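Local atomic coordinates of cytosolic phospholipase A2 delta (Homo sapiens, PDB entry 5IZ5), a protein that hydrolyses glycerophospholipids at the sn-2 position in a calcium-dependent manner, preferring linoleic acid there and releasing a free fatty acid and a lysophospholipid. Residues B[389-400]-B[775-786]. The protein carries 3 engineered substitutions. Numbering follows the deposited sequence.
Sequences IRYAREHLAKSK and MTYKEEDFERLL. With SO4 (sulfate ion), chain M.
Phe782 and Arg393 illustrate how one arginine can serve two purposes, its aliphatic stem covering an aromatic ring while its charged end reaches acids beyond. Phe782 is a knob in a hole formed by Ile389, Ala392, Arg393 and Leu396; CB of Arg393 stands 3.7 Å from the ring centroid, nearly on the ring normal, in a CH-pi contact. Ile389 CG2 and Leu396 CD2 meet the edge of the same ring. With CG anti to the backbone N (chi1 -172°), the arginine stem crosses the phenylalanine side chain at about a right angle, and a bend at chi3 turns the guanidinium to stand almost upright to the ring. NE then meets Glu783 OE2 at 2.9 Å in a bent bond (133° at the hydrogen), the acceptor tilted out of the guanidinium plane and approached on the anti side of a carboxylate that also pairs with Arg787. Glu779 completes the salt-bridge network at longer range, its OE2 3.9 Å from Arg393 NH1.

Within the patatin-like catalytic domain, this contact packs helix 386-397 against the start of helix 779-794, their local axes 9.7 Å apart and running in roughly opposite directions. Helix 335-351 touches Ile389, Ala392, Leu396 and Tyr777.

At the C-terminal end of helix 386-397, Leu396 lies alongside Tyr777 and sets CD2 over one ring face, 3.8 Å from the centroid. The Leu396 carbonyl accepts the Tyr777 N-H, while a water bridges Arg393 O and Tyr777 O. Lys400, bent at chi2 and chi4, curls its ammonium inward to Met775 O (NZ to O 2.7 Å) and to the carbonyls of His395 and Lys398; a leucine here would probably leave these three backbone oxygens without their shared donor. Thr776 and the Lys400 stem slide past each other in opposite directions, and a sulfate, probably from the crystallisation liquor, accepts the Lys400 backbone N-H at O2.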
loop_
_atom_site.group_PDB
_atom_site.type_symbol
_atom_site.label_atom_id
_atom_site.label_comp_id
_atom_site.label_asym_id
_atom_site.label_seq_id
_atom_site.Cartn_x
_atom_site.Cartn_y
_atom_site.Cartn_z
ATOM N N ILE B 389 3.792 -6.694 -28.795
ATOM C CA ILE B 389 4.867 -7.686 -28.692
ATOM C C ILE B 389 6.128 -7.155 -29.354
ATOM O O ILE B 389 7.209 -7.204 -28.775
ATOM C CB ILE B 389 4.527 -9.014 -29.405
ATOM C CG1 ILE B 389 3.270 -9.674 -28.832
ATOM C CG2 ILE B 389 5.702 -9.980 -29.329
ATOM C CD1 ILE B 389 3.357 -10.074 -27.389
ATOM N N ARG B 390 5.974 -6.660 -30.579
ATOM C CA ARG B 390 7.093 -6.137 -31.362
ATOM C C ARG B 390 7.755 -4.970 -30.632
ATOM O O ARG B 390 8.976 -4.912 -30.497
ATOM C CB ARG B 390 6.600 -5.680 -32.736
ATOM C CG ARG B 390 7.705 -5.306 -33.706
ATOM C CD ARG B 390 7.186 -4.451 -34.849
ATOM N NE ARG B 390 8.279 -4.002 -35.713
ATOM C CZ ARG B 390 8.177 -3.060 -36.652
ATOM N NH1 ARG B 390 7.023 -2.437 -36.874
ATOM N NH2 ARG B 390 9.243 -2.737 -37.376
ATOM N N TYR B 391 6.923 -4.046 -30.167
ATOM C CA TYR B 391 7.368 -2.893 -29.394
ATOM C C TYR B 391 8.252 -3.343 -28.221
ATOM O O TYR B 391 9.370 -2.859 -28.057
ATOM C CB TYR B 391 6.134 -2.131 -28.901
ATOM C CG TYR B 391 6.400 -0.897 -28.082
ATOM C CD1 TYR B 391 6.442 0.360 -28.677
ATOM C CD2 TYR B 391 6.560 -0.979 -26.699
ATOM C CE1 TYR B 391 6.661 1.498 -27.921
ATOM C CE2 TYR B 391 6.778 0.151 -25.936
ATOM C CZ TYR B 391 6.829 1.385 -26.549
ATOM O OH TYR B 391 7.043 2.505 -25.793
ATOM N N ALA B 392 7.749 -4.287 -27.432
ATOM C CA ALA B 392 8.475 -4.801 -26.270
ATOM C C ALA B 392 9.774 -5.487 -26.672
ATOM O O ALA B 392 10.804 -5.297 -26.026
ATOM C CB ALA B 392 7.600 -5.762 -25.477
ATOM N N ARG B 393 9.716 -6.280 -27.738
ATOM C CA ARG B 393 10.890 -6.995 -28.241
ATOM C C ARG B 393 12.003 -6.028 -28.628
ATOM O O ARG B 393 13.168 -6.230 -28.278
ATOM C CB ARG B 393 10.520 -7.853 -29.457
ATOM C CG ARG B 393 11.636 -8.776 -29.936
ATOM C CD ARG B 393 11.485 -9.168 -31.400
ATOM N NE ARG B 393 10.109 -9.507 -31.759
ATOM C CZ ARG B 393 9.411 -8.957 -32.756
ATOM N NH1 ARG B 393 9.945 -8.035 -33.554
ATOM N NH2 ARG B 393 8.161 -9.349 -32.967
ATOM N N GLU B 394 11.638 -4.978 -29.354
ATOM C CA GLU B 394 12.618 -4.017 -29.849
ATOM C C GLU B 394 13.286 -3.241 -28.714
ATOM O O GLU B 394 14.508 -3.053 -28.714
ATOM C CB GLU B 394 11.969 -3.072 -30.860
ATOM C CG GLU B 394 11.660 -3.767 -32.180
ATOM C CD GLU B 394 10.893 -2.904 -33.166
ATOM O OE1 GLU B 394 10.531 -1.759 -32.823
ATOM O OE2 GLU B 394 10.652 -3.381 -34.294
ATOM N N HIS B 395 12.493 -2.819 -27.732
ATOM C CA HIS B 395 13.038 -2.111 -26.574
ATOM C C HIS B 395 13.869 -3.020 -25.687
ATOM O O HIS B 395 14.858 -2.586 -25.107
ATOM C CB HIS B 395 11.919 -1.437 -25.778
ATOM C CG HIS B 395 11.417 -0.186 -26.427
ATOM N ND1 HIS B 395 12.138 0.985 -26.419
ATOM C CD2 HIS B 395 10.294 0.067 -27.137
ATOM C CE1 HIS B 395 11.475 1.915 -27.080
ATOM N NE2 HIS B 395 10.351 1.382 -27.526
ATOM N N LEU B 396 13.479 -4.286 -25.589
ATOM C CA LEU B 396 14.236 -5.234 -24.783
ATOM C C LEU B 396 15.556 -5.613 -25.481
ATOM O O LEU B 396 16.516 -6.010 -24.822
ATOM C CB LEU B 396 13.384 -6.464 -24.455
ATOM C CG LEU B 396 13.669 -7.241 -23.163
ATOM C CD1 LEU B 396 13.788 -6.354 -21.937
ATOM C CD2 LEU B 396 12.567 -8.266 -22.940
ATOM N N ALA B 397 15.605 -5.446 -26.803
ATOM C CA ALA B 397 16.796 -5.763 -27.603
ATOM C C ALA B 397 17.857 -4.665 -27.617
ATOM O O ALA B 397 19.044 -4.962 -27.712
ATOM C CB ALA B 397 16.392 -6.105 -29.034
ATOM N N LYS B 398 17.437 -3.404 -27.538
ATOM C CA LYS B 398 18.378 -2.279 -27.635
ATOM C C LYS B 398 19.397 -2.281 -26.495
ATOM O O LYS B 398 19.130 -2.804 -25.410
ATOM C CB LYS B 398 17.628 -0.943 -27.652
ATOM C CG LYS B 398 17.085 -0.532 -26.293
ATOM C CD LYS B 398 16.088 0.608 -26.394
ATOM C CE LYS B 398 15.414 0.849 -25.053
ATOM N NZ LYS B 398 14.849 2.220 -24.970
ATOM N N SER B 399 20.555 -1.682 -26.750
ATOM C CA SER B 399 21.632 -1.630 -25.761
ATOM C C SER B 399 21.252 -0.751 -24.575
ATOM O O SER B 399 20.870 0.401 -24.745
ATOM C CB SER B 399 22.924 -1.097 -26.385
ATOM O OG SER B 399 23.896 -0.829 -25.385
ATOM N N LYS B 400 21.379 -1.302 -23.378
ATOM C CA LYS B 400 21.052 -0.577 -22.164
ATOM C C LYS B 400 22.235 0.205 -21.617
ATOM O O LYS B 400 22.095 0.892 -20.612
ATOM C CB LYS B 400 20.497 -1.528 -21.104
ATOM C CG LYS B 400 19.300 -2.333 -21.592
ATOM C CD LYS B 400 18.183 -1.437 -22.121
ATOM C CE LYS B 400 16.894 -2.204 -22.367
ATOM N NZ LYS B 400 17.068 -3.307 -23.355
ATOM N N MET B 775 18.076 -7.110 -18.524
ATOM C CA MET B 775 17.157 -6.214 -19.207
ATOM C C MET B 775 17.498 -6.082 -20.696
ATOM O O MET B 775 16.989 -5.191 -21.375
ATOM C CB MET B 775 17.181 -4.837 -18.521
ATOM C CG MET B 775 16.427 -4.769 -17.192
ATOM S SD MET B 775 14.632 -4.993 -17.312
ATOM C CE MET B 775 14.230 -4.042 -18.773
ATOM N N THR B 776 18.356 -6.967 -21.199
ATOM C CA THR B 776 18.717 -6.989 -22.614
ATOM C C THR B 776 18.529 -8.396 -23.167
ATOM O O THR B 776 19.270 -9.312 -22.819
ATOM C CB THR B 776 20.168 -6.541 -22.840
ATOM O OG1 THR B 776 20.413 -5.339 -22.102
ATOM C CG2 THR B 776 20.430 -6.292 -24.328
ATOM N N TYR B 777 17.509 -8.559 -24.004
ATOM C CA TYR B 777 17.196 -9.836 -24.634
ATOM C C TYR B 777 17.508 -9.725 -26.115
ATOM O O TYR B 777 17.007 -8.823 -26.782
ATOM C CB TYR B 777 15.705 -10.158 -24.481
ATOM C CG TYR B 777 15.247 -10.690 -23.134
ATOM C CD1 TYR B 777 14.036 -11.362 -23.023
ATOM C CD2 TYR B 777 16.011 -10.534 -21.982
ATOM C CE1 TYR B 777 13.594 -11.852 -21.807
ATOM C CE2 TYR B 777 15.574 -11.027 -20.761
ATOM C CZ TYR B 777 14.362 -11.681 -20.679
ATOM O OH TYR B 777 13.928 -12.170 -19.468
ATOM N N LYS B 778 18.335 -10.631 -26.630
ATOM C CA LYS B 778 18.474 -10.790 -28.078
ATOM C C LYS B 778 17.111 -11.197 -28.616
ATOM O O LYS B 778 16.414 -11.992 -27.985
ATOM C CB LYS B 778 19.509 -11.860 -28.410
ATOM C CG LYS B 778 20.936 -11.458 -28.076
ATOM C CD LYS B 778 21.818 -12.660 -27.768
ATOM C CE LYS B 778 21.949 -13.598 -28.959
ATOM N NZ LYS B 778 23.018 -14.608 -28.735
ATOM N N GLU B 779 16.716 -10.639 -29.757
ATOM C CA GLU B 779 15.389 -10.919 -30.320
ATOM C C GLU B 779 15.157 -12.420 -30.446
ATOM O O GLU B 779 14.051 -12.909 -30.229
ATOM C CB GLU B 779 15.204 -10.219 -31.670
ATOM C CG GLU B 779 15.267 -8.698 -31.569
ATOM C CD GLU B 779 14.439 -7.969 -32.616
ATOM O OE1 GLU B 779 14.418 -6.720 -32.582
ATOM O OE2 GLU B 779 13.803 -8.624 -33.469
ATOM N N GLU B 780 16.229 -13.137 -30.766
ATOM C CA GLU B 780 16.255 -14.594 -30.759
ATOM C C GLU B 780 15.720 -15.168 -29.441
ATOM O O GLU B 780 14.814 -15.999 -29.447
ATOM C CB GLU B 780 17.697 -15.066 -30.983
ATOM C CG GLU B 780 17.854 -16.394 -31.701
ATOM C CD GLU B 780 19.317 -16.789 -31.883
ATOM O OE1 GLU B 780 19.575 -17.841 -32.512
ATOM O OE2 GLU B 780 20.209 -16.052 -31.399
ATOM N N ASP B 781 16.286 -14.717 -28.320
ATOM C CA ASP B 781 15.900 -15.197 -26.984
ATOM C C ASP B 781 14.511 -14.730 -26.550
ATOM O O ASP B 781 13.814 -15.437 -25.824
ATOM C CB ASP B 781 16.924 -14.752 -25.931
ATOM C CG ASP B 781 18.271 -15.440 -26.086
ATOM O OD1 ASP B 781 18.314 -16.581 -26.593
ATOM O OD2 ASP B 781 19.290 -14.839 -25.685
ATOM N N PHE B 782 14.126 -13.528 -26.971
ATOM C CA PHE B 782 12.789 -13.007 -26.699
ATOM C C PHE B 782 11.737 -13.905 -27.339
ATOM O O PHE B 782 10.794 -14.335 -26.672
ATOM C CB PHE B 782 12.653 -11.586 -27.253
ATOM C CG PHE B 782 11.297 -10.971 -27.034
ATOM C CD1 PHE B 782 11.071 -10.115 -25.963
ATOM C CD2 PHE B 782 10.246 -11.238 -27.902
ATOM C CE1 PHE B 782 9.825 -9.540 -25.756
ATOM C CE2 PHE B 782 8.999 -10.665 -27.702
ATOM C CZ PHE B 782 8.789 -9.814 -26.628
ATOM N N GLU B 783 11.918 -14.178 -28.633
ATOM C CA GLU B 783 10.953 -14.962 -29.414
ATOM C C GLU B 783 10.747 -16.367 -28.865
ATOM O O GLU B 783 9.617 -16.830 -28.763
ATOM C CB GLU B 783 11.359 -15.026 -30.892
ATOM C CG GLU B 783 11.098 -13.738 -31.661
ATOM C CD GLU B 783 9.616 -13.427 -31.823
ATOM O OE1 GLU B 783 8.854 -14.324 -32.233
ATOM O OE2 GLU B 783 9.202 -12.284 -31.539
ATOM N N ARG B 784 11.834 -17.033 -28.490
ATOM C CA ARG B 784 11.749 -18.368 -27.894
ATOM C C ARG B 784 10.876 -18.401 -26.645
ATOM O O ARG B 784 10.011 -19.268 -26.510
ATOM C CB ARG B 784 13.138 -18.888 -27.532
ATOM C CG ARG B 784 13.919 -19.439 -28.714
ATOM C CD ARG B 784 15.279 -19.948 -28.258
ATOM N NE ARG B 784 16.404 -19.479 -29.068
ATOM C CZ ARG B 784 17.302 -20.243 -29.687
ATOM N NH1 ARG B 784 17.232 -21.570 -29.657
ATOM N NH2 ARG B 784 18.285 -19.650 -30.356
ATOM N N LEU B 785 11.118 -17.471 -25.725
ATOM C CA LEU B 785 10.361 -17.416 -24.470
ATOM C C LEU B 785 8.901 -17.092 -24.750
ATOM O O LEU B 785 7.997 -17.712 -24.189
ATOM C CB LEU B 785 10.962 -16.380 -23.505
ATOM C CG LEU B 785 10.295 -16.206 -22.134
ATOM C CD1 LEU B 785 10.090 -17.535 -21.429
ATOM C CD2 LEU B 785 11.116 -15.273 -21.254
ATOM N N LEU B 786 8.680 -16.114 -25.621
ATOM C CA LEU B 786 7.333 -15.713 -26.001
ATOM C C LEU B 786 6.569 -16.867 -26.656
ATOM O O LEU B 786 5.449 -17.177 -26.257
ATOM C CB LEU B 786 7.392 -14.531 -26.965
ATOM C CG LEU B 786 6.028 -14.014 -27.429
ATOM C CD1 LEU B 786 5.491 -12.984 -26.448
ATOM C CD2 LEU B 786 6.119 -13.430 -28.827
HETATM S S SO4 M . 23.523 -3.774 -23.336
HETATM O O1 SO4 M . 23.482 -4.526 -24.612
HETATM O O2 SO4 M . 22.202 -3.844 -22.670
HETATM O O3 SO4 M . 24.558 -4.354 -22.455
HETATM O O4 SO4 M . 23.865 -2.361 -23.597
HETATM O O HOH W 1 14.436 -8.790 -28.030
#